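Local coordinates for RNA 2',3'-cyclic phosphodiesterase (Deinococcus radiodurans, PDB 5H7E), which is a phosphodiesterase-type protein of the LigT-like phosphoesterase family, in the 2H clan, at residues A[75-80]-A[92-97]. Sequence-based numbering, arbitrary orientation.
Sequences VNLRGT and WFVKTE
N76 and E97 pair through two backbone hydrogen bonds, N76 N to E97 O and E97 N to N76 O, each 2.8 Å, in a beta hairpin whose segments 75-80 and 92-97 run antiparallel with axes 144° apart. L77 faces T96 as a non-hydrogen-bonded pair, and T80 faces V94 in the same way. Between them the register slips by one residue, a beta bulge: K95 O accepts from R78 N (2.8 Å), whereas K95 N donates to G79 O (2.9 Å), so K95 is shared by two consecutive residues. R78 departs from regular strand conformation there. Beyond the backbone, N76 ND2 reaches E97 OE1 at 3.1 Å. Amide and carboxylate planes lie 2° apart, although the oxygen sits 24° out of the amide plane and the hydrogen bond is bent; a weak bond from ND2 to E97 O supplements it. The opposite face is largely apolar around L77, V94 and the T96 methyl: L77 CD2 lies 4.0 Å from T96 CG2, L77 packs on I18 and L22 of helix 16-26, and V94 on L22. At the W92 end, T80 CB approaches the indole obliquely, 3.7 Å from NE1. With OG1 between its backbone N and carbonyl carbon, T80 is placed to share a water with NE1, which donates to it at the ring edge. The bulged ladder thus has a polar N76/E97 side and an L77/V94 side packed on helix 16-26, and the water links T80 to W92 without a direct side-chain hydrogen bond.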
# COMPACT_ATOMS: atom_id res chain seq x y z
N VAL A 75 1.46 -12.78 -3.90
CA VAL A 75 1.94 -12.02 -2.77
C VAL A 75 1.84 -12.89 -1.53
O VAL A 75 0.79 -13.48 -1.27
CB VAL A 75 1.10 -10.75 -2.57
CG1 VAL A 75 1.76 -9.86 -1.45
CG2 VAL A 75 1.02 -9.95 -3.91
N ASN A 76 2.95 -13.00 -0.79
CA ASN A 76 3.02 -13.83 0.41
C ASN A 76 3.10 -12.94 1.63
O ASN A 76 3.93 -12.03 1.67
CB ASN A 76 4.26 -14.69 0.33
CG ASN A 76 4.24 -15.56 -0.89
OD1 ASN A 76 3.50 -16.52 -0.93
ND2 ASN A 76 5.06 -15.23 -1.89
N LEU A 77 2.25 -13.21 2.63
CA LEU A 77 2.44 -12.63 3.95
C LEU A 77 3.64 -13.26 4.62
O LEU A 77 3.91 -14.46 4.44
CB LEU A 77 1.24 -12.88 4.85
CG LEU A 77 -0.12 -12.30 4.45
CD1 LEU A 77 -1.13 -12.61 5.54
CD2 LEU A 77 -0.01 -10.80 4.20
N ARG A 78 4.40 -12.43 5.37
CA ARG A 78 5.55 -12.94 6.09
C ARG A 78 5.34 -12.61 7.57
O ARG A 78 4.33 -13.00 8.13
CB ARG A 78 6.87 -12.42 5.49
CG ARG A 78 7.01 -12.78 3.97
CD ARG A 78 7.21 -14.32 3.83
NE ARG A 78 8.48 -14.77 4.39
CZ ARG A 78 8.87 -16.05 4.41
NH1 ARG A 78 8.03 -16.98 4.03
NH2 ARG A 78 10.07 -16.39 4.90
N GLY A 79 6.30 -11.94 8.21
CA GLY A 79 6.25 -11.70 9.65
C GLY A 79 5.85 -10.26 9.94
O GLY A 79 5.73 -9.46 9.04
N THR A 80 5.57 -9.97 11.21
CA THR A 80 5.25 -8.60 11.58
C THR A 80 6.52 -7.81 11.90
O THR A 80 7.60 -8.36 12.15
CB THR A 80 4.29 -8.59 12.76
OG1 THR A 80 4.85 -9.41 13.83
CG2 THR A 80 2.89 -9.10 12.33
N TRP A 92 2.64 -0.67 13.19
CA TRP A 92 2.77 -2.11 13.27
C TRP A 92 2.33 -2.61 11.90
O TRP A 92 1.30 -2.19 11.42
CB TRP A 92 1.85 -2.67 14.34
CG TRP A 92 2.01 -4.12 14.62
CD1 TRP A 92 3.17 -4.79 14.81
CD2 TRP A 92 0.97 -5.08 14.81
NE1 TRP A 92 2.93 -6.11 15.08
CE2 TRP A 92 1.58 -6.31 15.09
CE3 TRP A 92 -0.42 -5.02 14.77
CZ2 TRP A 92 0.85 -7.46 15.32
CZ3 TRP A 92 -1.14 -6.16 14.99
CH2 TRP A 92 -0.51 -7.36 15.27
N PHE A 93 3.10 -3.48 11.28
CA PHE A 93 2.75 -3.92 9.93
C PHE A 93 3.10 -5.40 9.76
O PHE A 93 3.77 -6.00 10.61
CB PHE A 93 3.54 -3.10 8.84
CG PHE A 93 5.05 -3.24 8.96
CD1 PHE A 93 5.68 -4.35 8.44
CD2 PHE A 93 5.80 -2.24 9.55
CE1 PHE A 93 7.06 -4.49 8.53
CE2 PHE A 93 7.19 -2.40 9.68
CZ PHE A 93 7.79 -3.52 9.16
N VAL A 94 2.56 -5.99 8.70
CA VAL A 94 2.99 -7.32 8.25
C VAL A 94 3.75 -7.15 6.94
O VAL A 94 3.31 -6.43 6.05
CB VAL A 94 1.82 -8.30 8.10
CG1 VAL A 94 0.70 -7.79 7.13
CG2 VAL A 94 2.30 -9.68 7.63
N LYS A 95 4.93 -7.80 6.86
CA LYS A 95 5.71 -7.75 5.63
C LYS A 95 5.05 -8.60 4.55
O LYS A 95 4.49 -9.66 4.83
CB LYS A 95 7.11 -8.29 5.93
CG LYS A 95 7.99 -8.41 4.69
CD LYS A 95 9.40 -8.91 5.17
CE LYS A 95 10.37 -9.05 4.04
NZ LYS A 95 9.75 -9.82 2.95
N THR A 96 5.14 -8.14 3.29
CA THR A 96 4.64 -8.90 2.15
C THR A 96 5.78 -9.07 1.17
O THR A 96 6.65 -8.20 1.07
CB THR A 96 3.48 -8.22 1.43
OG1 THR A 96 3.88 -6.88 1.09
CG2 THR A 96 2.27 -8.08 2.36
N GLU A 97 5.81 -10.24 0.50
CA GLU A 97 6.86 -10.50 -0.49
C GLU A 97 6.19 -10.99 -1.76
O GLU A 97 5.25 -11.77 -1.69
CB GLU A 97 7.82 -11.57 0.00
CG GLU A 97 8.98 -11.90 -0.94
CD GLU A 97 8.65 -12.98 -1.98
OE1 GLU A 97 7.78 -13.84 -1.73
OE2 GLU A 97 9.29 -12.97 -3.06
O HOH W 1 4.72 -8.12 16.16